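Side-chain contacts in extracellular ligand-binding receptor (Desulfitobacterium hafniense, PDB 4Q6B), which binds leucine in the cleft between its two lobes and probably hands such amino acids to an ABC transporter for uptake: residues Gly29-Leu32 with Ala33-Ile37; Leu63-Ala66 with Gln67-Asp71; Ser108-Leu111 with Thr112-Gly115; Asp269-Glu272 with Ala273-Glu277; Ala288-Asp291 with Ala292-Leu296. All blocks are in the same frame, centred on the assembly; numbering follows the deposited sequence. Where two conformers were deposited one is given.

Interaction 1. Residues Gly29-Leu32 with Ala33-Ile37; sequences GLEL and AVQEI
Four backbone hydrogen bonds tie G29-L32 to A33-I37, each running from an amide N-H to the carbonyl four residues earlier, as in any regular alpha-helix. V34 N to L30 O is the straightest, 3.0 Å long with 167° at the hydrogen; Q35 N reaches E31 O at an equal 3.0 Å, while A33 N to G29 O and E36 N to L32 O are slightly longer.

The carbonyl oxygen of E31 also meets a side chain. Q35 has its CG opposite the carbonyl carbon and beside its own N (chi1 -62°), which folds the chain back over the preceding turn and brings CG to 3.0 Å from E31 O. In the modelled conformer E31 and Q35 run alongside each other in the same direction, although the placing of the Q35 amide is doubtful, since it has a second conformer. E31 OE1 is hydrogen-bonded to Y278 OH. Such long polar chains suit the solvent-facing side of the helix.

V34 lays CG2 3.3 Å from L30 O, the branch that lies beside its own backbone N. The apolar side chains divide between the strand side and the later helices: L30 and V34 pack on L50 of strand 47-54, L32 on F270, A273 and F274 of helix 265-278. A33, small enough for a close helix approach, lies against Y290 and V293 of helix 284-301. Helix 26-39 is the crossover helix of the beta-alpha-beta unit between strands 10-17 and 47-54, wedged between its sheet and two later helices.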
loop_
_atom_site.group_PDB
_atom_site.type_symbol
_atom_site.label_atom_id
_atom_site.label_comp_id
_atom_site.label_asym_id
_atom_site.label_seq_id
_atom_site.Cartn_x
_atom_site.Cartn_y
_atom_site.Cartn_z
ATOM N N GLY A 29 10.857 5.337 9.157
ATOM C CA GLY A 29 11.419 4.419 8.157
ATOM C C GLY A 29 12.250 5.152 7.106
ATOM O O GLY A 29 13.329 4.668 6.721
ATOM N N LEU A 30 11.752 6.306 6.645
ATOM C CA LEU A 30 12.508 7.181 5.732
ATOM C C LEU A 30 13.818 7.592 6.372
ATOM O O LEU A 30 14.884 7.534 5.715
ATOM C CB LEU A 30 11.747 8.469 5.365
ATOM C CG LEU A 30 10.363 8.334 4.730
ATOM C CD1 LEU A 30 9.697 9.693 4.668
ATOM C CD2 LEU A 30 10.513 7.761 3.292
ATOM N N GLU A 31 13.778 8.036 7.627
ATOM C CA GLU A 31 14.983 8.570 8.277
ATOM C C GLU A 31 16.052 7.485 8.487
ATOM O O GLU A 31 17.235 7.709 8.253
ATOM C CB GLU A 31 14.611 9.274 9.599
ATOM C CG GLU A 31 15.793 9.761 10.448
ATOM C CD GLU A 31 15.389 10.284 11.831
ATOM O OE1 GLU A 31 15.105 9.468 12.757
ATOM O OE2 GLU A 31 15.369 11.523 11.987
ATOM N N LEU A 32 15.619 6.294 8.863
ATOM C CA LEU A 32 16.543 5.162 8.966
ATOM C C LEU A 32 17.237 4.865 7.623
ATOM O O LEU A 32 18.417 4.539 7.607
ATOM C CB LEU A 32 15.797 3.919 9.473
ATOM C CG LEU A 32 16.680 2.774 9.963
ATOM C CD1 LEU A 32 17.440 3.061 11.276
ATOM C CD2 LEU A 32 15.874 1.486 10.143
ATOM N N ALA A 33 16.517 4.949 6.510
ATOM C CA ALA A 33 17.148 4.672 5.192
ATOM C C ALA A 33 18.147 5.736 4.775
ATOM O O ALA A 33 19.202 5.430 4.240
ATOM C CB ALA A 33 16.082 4.527 4.144
ATOM N N VAL A 34 17.771 6.990 4.990
ATOM C CA VAL A 34 18.665 8.077 4.668
ATOM C C VAL A 34 19.952 7.952 5.484
ATOM O O VAL A 34 21.071 8.182 4.967
ATOM C CB VAL A 34 17.978 9.402 4.973
ATOM C CG1 VAL A 34 18.988 10.535 4.837
ATOM C CG2 VAL A 34 16.825 9.603 3.998
ATOM N N GLN A 35 19.827 7.573 6.761
ATOM C CA GLN A 35 21.001 7.433 7.639
ATOM C C GLN A 35 21.895 6.313 7.119
ATOM O O GLN A 35 23.134 6.417 7.104
ATOM C CB GLN A 35 20.616 7.047 9.088
ATOM C CG GLN A 35 19.743 8.016 9.885
ATOM C CD GLN A 35 20.466 9.262 10.391
ATOM O OE1 GLN A 35 19.844 10.130 11.024
ATOM N NE2 GLN A 35 21.779 9.359 10.125
ATOM N N GLU A 36 21.256 5.250 6.641
ATOM C CA GLU A 36 22.012 4.112 6.107
ATOM C C GLU A 36 22.760 4.530 4.828
ATOM O O GLU A 36 23.923 4.193 4.659
ATOM C CB GLU A 36 21.050 2.931 5.833
ATOM C CG GLU A 36 21.697 1.729 5.148
ATOM C CD GLU A 36 22.815 1.082 5.964
ATOM O OE1 GLU A 36 23.740 0.512 5.341
ATOM O OE2 GLU A 36 22.775 1.132 7.216
ATOM N N ILE A 37 22.093 5.294 3.968
ATOM C CA ILE A 37 22.675 5.715 2.678
ATOM C C ILE A 37 23.880 6.617 2.950
ATOM O O ILE A 37 24.971 6.421 2.401
ATOM C CB ILE A 37 21.657 6.455 1.826
ATOM C CG1 ILE A 37 20.568 5.488 1.298
ATOM C CG2 ILE A 37 22.351 7.212 0.665
ATOM C CD1 ILE A 37 21.147 4.332 0.502
#

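Interaction 2. Residues Leu63-Ala66 with Gln67-Asp71; sequences LAIA and QAFAD
I65 and F69 make the side-chain contact in this last part of helix 59-70, an amphipathic alpha-helix that packs on the parallel sheet of its lobe. Going along Q67-D71, Q67 comes first: its N donates to L63 O, and its position is exposed, as suits a long amide. A68 N bonds to A64 O at 2.9 Å, and its methyl sits 3.4 Å from the same oxygen. A64 and A68 are exposed alanines, small and good helix formers.

F69 is the large apolar residue of the second segment. F69 N donates to I65 O at 2.8 Å, nearly straight (170°). With CG beside the backbone N (chi1 -77°), the ring is carried back along the helix to lie side by side with I65, both pointing the same way. The ring also fills the space toward the strands, meeting V51 and A53 of strand 47-54 and I75 and V78 of strand 75-79; I65 joins it on A53. An aromatic and a beta-branched residue one turn apart thus form an adjacent apolar pair on the side facing the sheet.

A70 N closes the series on A66 O, also at 2.8 Å, while its small methyl faces A97 of helix 84-97, a residue that binds calcium in a crystal of this protein. Between the two large side chains, the approach is made by the I65 methyl CG2, oblique to the ring and 3.5 Å from F69 CE2.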
loop_
_atom_site.group_PDB
_atom_site.type_symbol
_atom_site.label_atom_id
_atom_site.label_comp_id
_atom_site.label_asym_id
_atom_site.label_seq_id
_atom_site.Cartn_x
_atom_site.Cartn_y
_atom_site.Cartn_z
ATOM N N LEU A 63 -1.799 18.757 -4.764
ATOM C CA LEU A 63 -1.458 19.309 -6.087
ATOM C C LEU A 63 -0.481 20.486 -5.964
ATOM O O LEU A 63 0.406 20.658 -6.800
ATOM C CB LEU A 63 -2.716 19.747 -6.854
ATOM C CG LEU A 63 -3.679 18.558 -7.117
ATOM C CD1 LEU A 63 -4.893 19.018 -7.865
ATOM C CD2 LEU A 63 -2.995 17.429 -7.928
ATOM N N ALA A 64 -0.655 21.322 -4.943
ATOM C CA ALA A 64 0.256 22.462 -4.719
ATOM C C ALA A 64 1.670 21.986 -4.391
ATOM O O ALA A 64 2.663 22.562 -4.873
ATOM C CB ALA A 64 -0.280 23.341 -3.600
ATOM N N ILE A 65 1.768 20.955 -3.557
ATOM C CA ILE A 65 3.046 20.346 -3.208
ATOM C C ILE A 65 3.681 19.753 -4.454
ATOM O O ILE A 65 4.918 19.926 -4.697
ATOM C CB ILE A 65 2.834 19.276 -2.103
ATOM C CG1 ILE A 65 2.564 19.990 -0.759
ATOM C CG2 ILE A 65 4.022 18.291 -1.981
ATOM C CD1 ILE A 65 2.078 19.072 0.377
ATOM N N ALA A 66 2.859 19.090 -5.281
ATOM C CA ALA A 66 3.422 18.407 -6.465
ATOM C C ALA A 66 4.070 19.440 -7.394
ATOM O O ALA A 66 5.213 19.234 -7.878
ATOM C CB ALA A 66 2.307 17.586 -7.232
ATOM N N GLN A 67 3.356 20.544 -7.647
ATOM C CA GLN A 67 3.871 21.608 -8.485
ATOM C C GLN A 67 5.105 22.229 -7.858
ATOM O O GLN A 67 6.065 22.528 -8.545
ATOM C CB GLN A 67 2.799 22.685 -8.753
ATOM C CG GLN A 67 3.289 23.929 -9.514
ATOM C CD GLN A 67 4.087 23.614 -10.781
ATOM O OE1 GLN A 67 4.026 22.499 -11.319
ATOM N NE2 GLN A 67 4.866 24.597 -11.250
ATOM N N ALA A 68 5.089 22.422 -6.544
ATOM C CA ALA A 68 6.271 22.999 -5.896
ATOM C C ALA A 68 7.489 22.095 -6.024
ATOM O O ALA A 68 8.620 22.606 -6.240
ATOM C CB ALA A 68 5.993 23.302 -4.453
ATOM N N PHE A 69 7.305 20.798 -5.833
ATOM C CA PHE A 69 8.439 19.871 -6.078
ATOM C C PHE A 69 8.866 19.891 -7.531
ATOM O O PHE A 69 10.065 19.961 -7.859
ATOM C CB PHE A 69 8.082 18.434 -5.676
ATOM C CG PHE A 69 8.114 18.185 -4.201
ATOM C CD1 PHE A 69 8.991 18.878 -3.385
ATOM C CD2 PHE A 69 7.243 17.268 -3.627
ATOM C CE1 PHE A 69 9.074 18.588 -1.992
ATOM C CE2 PHE A 69 7.296 16.973 -2.241
ATOM C CZ PHE A 69 8.209 17.661 -1.407
ATOM N N ALA A 70 7.899 19.778 -8.444
ATOM C CA ALA A 70 8.211 19.756 -9.876
ATOM C C ALA A 70 8.934 20.991 -10.388
ATOM O O ALA A 70 9.726 20.907 -11.332
ATOM C CB ALA A 70 6.919 19.516 -10.711
ATOM N N ASP A 71 8.697 22.142 -9.760
ATOM C CA ASP A 71 9.319 23.392 -10.210
ATOM C C ASP A 71 10.667 23.668 -9.523
ATOM O O ASP A 71 11.306 24.705 -9.777
ATOM C CB ASP A 71 8.352 24.546 -9.968
ATOM C CG ASP A 71 8.718 25.775 -10.744
ATOM O OD1 ASP A 71 8.796 26.850 -10.120
ATOM O OD2 ASP A 71 8.939 25.671 -11.974
#

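Interaction 3. Residues Ser108-Leu111 with Thr112-Gly115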
loop_
_atom_site.group_PDB
_atom_site.type_symbol
_atom_site.label_atom_id
_atom_site.label_comp_id
_atom_site.label_asym_id
_atom_site.label_seq_id
_atom_site.Cartn_x
_atom_site.Cartn_y
_atom_site.Cartn_z
ATOM N N SER A 108 -4.542 1.941 -5.830
ATOM C CA SER A 108 -5.489 1.904 -6.949
ATOM C C SER A 108 -4.854 1.451 -8.265
ATOM O O SER A 108 -3.843 1.995 -8.710
ATOM C CB SER A 108 -6.106 3.272 -7.190
ATOM O OG SER A 108 -6.963 3.237 -8.362
ATOM N N PRO A 109 -5.486 0.476 -8.921
ATOM C CA PRO A 109 -5.034 0.077 -10.263
ATOM C C PRO A 109 -4.965 1.235 -11.266
ATOM O O PRO A 109 -4.128 1.217 -12.177
ATOM C CB PRO A 109 -6.089 -0.950 -10.681
ATOM C CG PRO A 109 -6.531 -1.582 -9.363
ATOM C CD PRO A 109 -6.522 -0.420 -8.367
ATOM N N ASP A 110 -5.799 2.257 -11.092
ATOM C CA ASP A 110 -5.880 3.343 -12.044
ATOM C C ASP A 110 -4.585 4.201 -12.102
ATOM O O ASP A 110 -4.362 4.957 -13.077
ATOM C CB ASP A 110 -7.087 4.215 -11.681
ATOM C CG ASP A 110 -7.386 5.237 -12.732
ATOM O OD1 ASP A 110 -7.646 4.846 -13.910
ATOM O OD2 ASP A 110 -7.344 6.436 -12.398
ATOM N N LEU A 111 -3.766 4.130 -11.053
ATOM C CA LEU A 111 -2.546 4.930 -11.004
ATOM C C LEU A 111 -1.691 4.649 -12.230
ATOM O O LEU A 111 -1.054 5.563 -12.791
ATOM C CB LEU A 111 -1.787 4.668 -9.698
ATOM C CG LEU A 111 -0.475 5.450 -9.587
ATOM C CD1 LEU A 111 -0.776 6.934 -9.530
ATOM C CD2 LEU A 111 0.301 4.973 -8.329
ATOM N N THR A 112 -1.698 3.389 -12.689
ATOM C CA THR A 112 -0.772 3.015 -13.773
ATOM C C THR A 112 -1.512 2.803 -15.086
ATOM O O THR A 112 -0.994 2.178 -16.022
ATOM C CB THR A 112 0.044 1.751 -13.384
ATOM O OG1 THR A 112 -0.853 0.736 -12.936
ATOM C CG2 THR A 112 0.982 2.073 -12.247
ATOM N N ASP A 113 -2.711 3.388 -15.159
ATOM C CA ASP A 113 -3.570 3.262 -16.322
ATOM C C ASP A 113 -3.710 4.584 -17.054
ATOM O O ASP A 113 -4.709 4.815 -17.729
ATOM C CB ASP A 113 -4.988 2.794 -15.900
ATOM C CG ASP A 113 -5.058 1.313 -15.595
ATOM O OD1 ASP A 113 -4.070 0.564 -15.833
ATOM O OD2 ASP A 113 -6.130 0.892 -15.106
ATOM N N HIS A 114 -2.727 5.483 -16.935
ATOM C CA HIS A 114 -2.833 6.781 -17.621
ATOM C C HIS A 114 -1.674 7.034 -18.597
ATOM O O HIS A 114 -1.486 8.164 -19.055
ATOM C CB HIS A 114 -2.808 7.909 -16.573
ATOM C CG HIS A 114 -4.080 8.025 -15.796
ATOM N ND1 HIS A 114 -5.166 8.728 -16.259
ATOM C CD2 HIS A 114 -4.445 7.518 -14.595
ATOM C CE1 HIS A 114 -6.154 8.646 -15.387
ATOM N NE2 HIS A 114 -5.746 7.918 -14.367
ATOM N N GLY A 115 -0.876 5.984 -18.871
ATOM C CA GLY A 115 0.254 6.140 -19.782
ATOM C C GLY A 115 1.423 6.923 -19.203
ATOM O O GLY A 115 2.326 7.324 -19.962
HETATM O O HOH W 1 -8.362 2.008 -14.158
HETATM O O HOH W 2 -0.219 5.694 -15.681
#
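D110 and H114 are joined by a histidine-carboxylate hydrogen bond across a short 3-10 turn, which opens with an ST turn: S108 OG accepts from D110 N at 3.1 Å. It lies in the loop between strands 101-103 and 119-121, directly after the leucine-pocket residues A105-T107. The tight part is this turn itself. T112 N bonds to P109 O and D113 N to D110 O, both three residues back, and in each case the donor stands above the carbonyl plane. P109, its phi held by the ring, suits the first turn position. L111 turns inward on I88 of helix 84-97 and on V119, where an apolar residue belongs, and the T112 hydroxyl is hydrogen-bonded to D335.

The outer side is looser and wetter. D110 and D113 bring like charges near each other, OD1 to OD2 at 4.4 Å, and one water spans them, donating to both oxygens. A salt bridge from D113 OD1 to R333 would further offset the repulsion. A second water bridges L111 O and H114 N, three residues apart, in place of a direct 3-10-type bond. Acidic and imidazole groups suit a side that water reaches.

H114 has CG beside its backbone N (chi1 -74°), which swings the imidazole back over the turn. The ring also meets that of Y116. Carboxylate and imidazole planes are 75° apart, and H114 NE2 donates to D110 OD2 at 2.9 Å from above the carboxylate plane.

Interaction 4. Residues Asp269-Glu272 with Ala273-Glu277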
loop_
_atom_site.group_PDB
_atom_site.type_symbol
_atom_site.label_atom_id
_atom_site.label_comp_id
_atom_site.label_asym_id
_atom_site.label_seq_id
_atom_site.Cartn_x
_atom_site.Cartn_y
_atom_site.Cartn_z
ATOM N N ASP A 269 17.789 -7.401 9.100
ATOM C CA ASP A 269 18.689 -6.291 9.427
ATOM C C ASP A 269 17.881 -5.006 9.690
ATOM O O ASP A 269 18.160 -4.246 10.656
ATOM C CB ASP A 269 19.696 -6.091 8.294
ATOM C CG ASP A 269 20.597 -4.917 8.516
ATOM O OD1 ASP A 269 21.420 -4.970 9.434
ATOM O OD2 ASP A 269 20.461 -3.911 7.776
ATOM N N PHE A 270 16.884 -4.776 8.839
ATOM C CA PHE A 270 16.006 -3.618 8.977
ATOM C C PHE A 270 15.210 -3.657 10.285
ATOM O O PHE A 270 15.124 -2.627 11.016
ATOM C CB PHE A 270 15.073 -3.568 7.776
ATOM C CG PHE A 270 13.894 -2.648 7.948
ATOM C CD1 PHE A 270 14.073 -1.293 7.860
ATOM C CD2 PHE A 270 12.614 -3.163 8.232
ATOM C CE1 PHE A 270 12.968 -0.418 8.009
ATOM C CE2 PHE A 270 11.487 -2.280 8.358
ATOM C CZ PHE A 270 11.691 -0.908 8.263
ATOM N N VAL A 271 14.601 -4.804 10.581
ATOM C CA VAL A 271 13.753 -4.906 11.784
ATOM C C VAL A 271 14.585 -4.597 13.044
ATOM O O VAL A 271 14.135 -3.852 13.939
ATOM C CB VAL A 271 13.065 -6.297 11.858
ATOM C CG1 VAL A 271 12.622 -6.605 13.279
ATOM C CG2 VAL A 271 11.888 -6.339 10.889
ATOM N N GLU A 272 15.791 -5.176 13.129
ATOM C CA GLU A 272 16.668 -4.938 14.268
ATOM C C GLU A 272 17.128 -3.478 14.356
ATOM O O GLU A 272 17.104 -2.873 15.442
ATOM C CB GLU A 272 17.893 -5.848 14.213
ATOM C CG GLU A 272 18.846 -5.638 15.388
ATOM C CD GLU A 272 18.214 -5.937 16.750
ATOM O OE1 GLU A 272 17.177 -6.649 16.802
ATOM O OE2 GLU A 272 18.766 -5.461 17.773
ATOM N N ALA A 273 17.556 -2.922 13.223
ATOM C CA ALA A 273 18.001 -1.527 13.181
ATOM C C ALA A 273 16.857 -0.599 13.576
ATOM O O ALA A 273 17.062 0.355 14.348
ATOM C CB ALA A 273 18.518 -1.166 11.782
ATOM N N PHE A 274 15.658 -0.901 13.089
ATOM C CA PHE A 274 14.532 -0.003 13.332
ATOM C C PHE A 274 14.190 -0.064 14.835
ATOM O O PHE A 274 14.062 0.982 15.505
ATOM C CB PHE A 274 13.344 -0.388 12.457
ATOM C CG PHE A 274 12.229 0.583 12.544
ATOM C CD1 PHE A 274 11.343 0.525 13.612
ATOM C CD2 PHE A 274 12.096 1.576 11.599
ATOM C CE1 PHE A 274 10.312 1.460 13.747
ATOM C CE2 PHE A 274 11.065 2.513 11.713
ATOM C CZ PHE A 274 10.168 2.429 12.806
ATOM N N ARG A 275 14.062 -1.280 15.357
ATOM C CA ARG A 275 13.832 -1.449 16.783
ATOM C C ARG A 275 14.862 -0.748 17.671
ATOM O O ARG A 275 14.509 -0.133 18.684
ATOM C CB ARG A 275 13.816 -2.933 17.134
ATOM C CG ARG A 275 12.570 -3.667 16.722
ATOM C CD ARG A 275 12.610 -5.074 17.328
ATOM N NE ARG A 275 11.378 -5.817 17.063
ATOM C CZ ARG A 275 10.333 -5.853 17.889
ATOM N NH1 ARG A 275 10.361 -5.177 19.034
ATOM N NH2 ARG A 275 9.254 -6.563 17.569
ATOM N N ARG A 276 16.140 -0.868 17.324
ATOM C CA ARG A 276 17.190 -0.230 18.111
ATOM C C ARG A 276 17.129 1.295 18.094
ATOM O O ARG A 276 17.356 1.951 19.123
ATOM C CB ARG A 276 18.570 -0.703 17.639
ATOM C CG ARG A 276 19.714 0.077 18.256
ATOM C CD ARG A 276 20.971 -0.767 18.321
ATOM N NE ARG A 276 21.849 -0.561 17.169
ATOM C CZ ARG A 276 22.975 0.152 17.210
ATOM N NH1 ARG A 276 23.354 0.732 18.345
ATOM N NH2 ARG A 276 23.725 0.289 16.119
ATOM N N GLU A 277 16.836 1.858 16.932
ATOM C CA GLU A 277 16.783 3.311 16.806
ATOM C C GLU A 277 15.487 3.913 17.381
ATOM O O GLU A 277 15.531 4.993 18.011
ATOM C CB GLU A 277 16.952 3.704 15.330
ATOM C CG GLU A 277 16.948 5.215 15.092
ATOM C CD GLU A 277 18.119 5.946 15.767
ATOM O OE1 GLU A 277 19.250 5.396 15.797
ATOM O OE2 GLU A 277 17.913 7.079 16.265
#
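F270 holds its ring beside that of F274 one turn on, both side chains pointing the same way. The rings are oblique, their planes 49° apart and centroids 5.8 Å from each other; F270 CZ comes to 4.2 Å from F274 CD2, and the F274 CB lies over one face of the F270 ring. Both have CG opposite the backbone N (chi1 165° in F270), a torsion that throws the rings off the same flank of the helix. Beneath them F274 N bonds to F270 O at 2.7 Å.

That flank is the buried one of helix 265-278, an amphipathic alpha-helix of the periplasmic binding protein fold, and it faces helix 26-39. P282 lies against both phenylalanines; F270 also packs on A287 and V324 and meets the ring of Y290, while F274 packs on A286 and meets the ring of Y278. Flat, broad rings are well suited to filling such a junction between helices.

On the outward side, where charged residues belong, V271 and R275 run in parallel directions. The first torsion of R275 (chi1 -75°) brings its CG, beside its own N, to 3.2 Å from V271 O, the oxygen that R275 N also binds at 2.9 Å. The chain, extended from there, carries NE out beside the valine: V271 CG1 lies at the edge of the guanidinium, near its plane, 4.1 Å from R275 NE.

Interaction 5. Residues Ala288-Asp291 with Ala292-Leu296; sequences AGYD and AVILL
Y290 and I294 meet by a CH-pi contact on helix 284-301, a largely buried alpha-helix packed on the parallel sheet of its lobe in this periplasmic binding protein fold. Y290 has CG opposite its backbone N (chi1 -177°), so that the ring leaves the helix at a slant across the I294 side chain. I294 takes the other course: CG1 lies beside its own N (chi1 -62°) and is folded back toward the tyrosine. Its CG1 stands 4.1 Å from the ring centroid, off-centre, and the terminal CD1 lies over the same ring. The longer CG1-CD1 arm of isoleucine can lie over an aromatic ring in this way, and the tyrosine ring offers E36 and V324 a broad surface as well.

On another flank the carboxylate of D291 is buried, yet well supplied with donors: OD2 takes H328 NE2 and M325 N, OD1 takes V324 N. Three bonds would help a charged group to stay in such a place. L295 sits one turn on, its CB 3.1 Å from D291 O. V293 puts CG2 3.5 Å from G289 O and packs on I79, as a compact apolar residue can.

A288, G289 and A292 are small buried residues; A292 lies against I79 of strand 75-79, and A288 O also accepts from N122. Each backbone N-H bonds to the carbonyl four residues earlier, with I294 N to Y290 O at 3.0 Å. I294 CG1 approaches Y290 CE1 to 3.6 Å.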
loop_
_atom_site.group_PDB
_atom_site.type_symbol
_atom_site.label_atom_id
_atom_site.label_comp_id
_atom_site.label_asym_id
_atom_site.label_seq_id
_atom_site.Cartn_x
_atom_site.Cartn_y
_atom_site.Cartn_z
ATOM N N ALA A 288 7.903 0.202 3.623
ATOM C CA ALA A 288 7.728 0.719 2.256
ATOM C C ALA A 288 8.509 2.026 2.040
ATOM O O ALA A 288 9.143 2.220 0.995
ATOM C CB ALA A 288 6.234 0.903 1.969
ATOM N N GLY A 289 8.470 2.919 3.030
ATOM C CA GLY A 289 9.288 4.142 2.976
ATOM C C GLY A 289 10.777 3.848 2.919
ATOM O O GLY A 289 11.534 4.482 2.151
ATOM N N TYR A 290 11.240 2.910 3.747
ATOM C CA TYR A 290 12.634 2.527 3.777
ATOM C C TYR A 290 13.043 1.970 2.403
ATOM O O TYR A 290 14.054 2.420 1.804
ATOM C CB TYR A 290 12.869 1.524 4.936
ATOM C CG TYR A 290 14.321 1.102 5.100
ATOM C CD1 TYR A 290 14.865 0.064 4.342
ATOM C CD2 TYR A 290 15.139 1.737 6.017
ATOM C CE1 TYR A 290 16.198 -0.345 4.520
ATOM C CE2 TYR A 290 16.463 1.372 6.188
ATOM C CZ TYR A 290 16.999 0.326 5.430
ATOM O OH TYR A 290 18.319 -0.033 5.619
ATOM N N ASP A 291 12.272 1.023 1.874
ATOM C CA ASP A 291 12.649 0.463 0.577
ATOM C C ASP A 291 12.598 1.543 -0.521
ATOM O O ASP A 291 13.449 1.494 -1.465
ATOM C CB ASP A 291 11.751 -0.718 0.165
ATOM C CG ASP A 291 12.246 -2.058 0.721
ATOM O OD1 ASP A 291 13.316 -2.136 1.382
ATOM O OD2 ASP A 291 11.530 -3.056 0.498
ATOM N N ALA A 292 11.714 2.528 -0.393
ATOM C CA ALA A 292 11.625 3.517 -1.471
ATOM C C ALA A 292 12.896 4.363 -1.502
ATOM O O ALA A 292 13.382 4.711 -2.551
ATOM C CB ALA A 292 10.410 4.443 -1.266
ATOM N N VAL A 293 13.372 4.771 -0.332
ATOM C CA VAL A 293 14.589 5.569 -0.233
ATOM C C VAL A 293 15.774 4.749 -0.726
ATOM O O VAL A 293 16.590 5.248 -1.511
ATOM C CB VAL A 293 14.853 6.065 1.221
ATOM C CG1 VAL A 293 16.294 6.641 1.366
ATOM C CG2 VAL A 293 13.832 7.099 1.640
ATOM N N ILE A 294 15.846 3.477 -0.331
ATOM C CA ILE A 294 17.015 2.689 -0.705
ATOM C C ILE A 294 17.012 2.464 -2.229
ATOM O O ILE A 294 18.079 2.542 -2.891
ATOM C CB ILE A 294 17.088 1.342 0.031
ATOM C CG1 ILE A 294 17.215 1.523 1.557
ATOM C CG2 ILE A 294 18.314 0.537 -0.463
ATOM C CD1 ILE A 294 18.381 2.338 2.005
ATOM N N LEU A 295 15.823 2.167 -2.772
ATOM C CA LEU A 295 15.636 1.929 -4.209
ATOM C C LEU A 295 16.043 3.182 -4.993
ATOM O O LEU A 295 16.852 3.119 -5.921
ATOM C CB LEU A 295 14.155 1.621 -4.515
ATOM C CG LEU A 295 13.520 0.220 -4.449
ATOM C CD1 LEU A 295 12.044 0.215 -3.984
ATOM C CD2 LEU A 295 13.639 -0.444 -5.816
ATOM N N LEU A 296 15.513 4.330 -4.586
ATOM C CA LEU A 296 15.812 5.575 -5.326
ATOM C C LEU A 296 17.300 5.923 -5.236
ATOM O O LEU A 296 17.931 6.407 -6.203
ATOM C CB LEU A 296 14.992 6.752 -4.826
ATOM C CG LEU A 296 13.516 6.655 -5.132
ATOM C CD1 LEU A 296 12.756 7.740 -4.339
ATOM C CD2 LEU A 296 13.281 6.854 -6.628
#

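How the interactions relate
Interactions 1, 4 and 5 form one packed cluster. Interaction 1 touches both others: L32 CD2 lies 3.8 Å from F274 CA, and A33 CB is 3.5 Å from Y290 CD2. Interactions 4 and 5, on consecutive helices, meet where F270 CE1 is 3.6 Å from Y290 CG. Their centres are 9 to 15 Å apart. Interaction 2 stands off, its nearest atoms about 10 Å from interaction 1 and about 11 Å from interactions 3 and 5, beside a calcium site. Interaction 3 lies across the chain's centre from interaction 4. Side chains come nearest the bound leucine at P109 of interaction 3, about 8 Å, and A288 of interaction 5, about 9 Å.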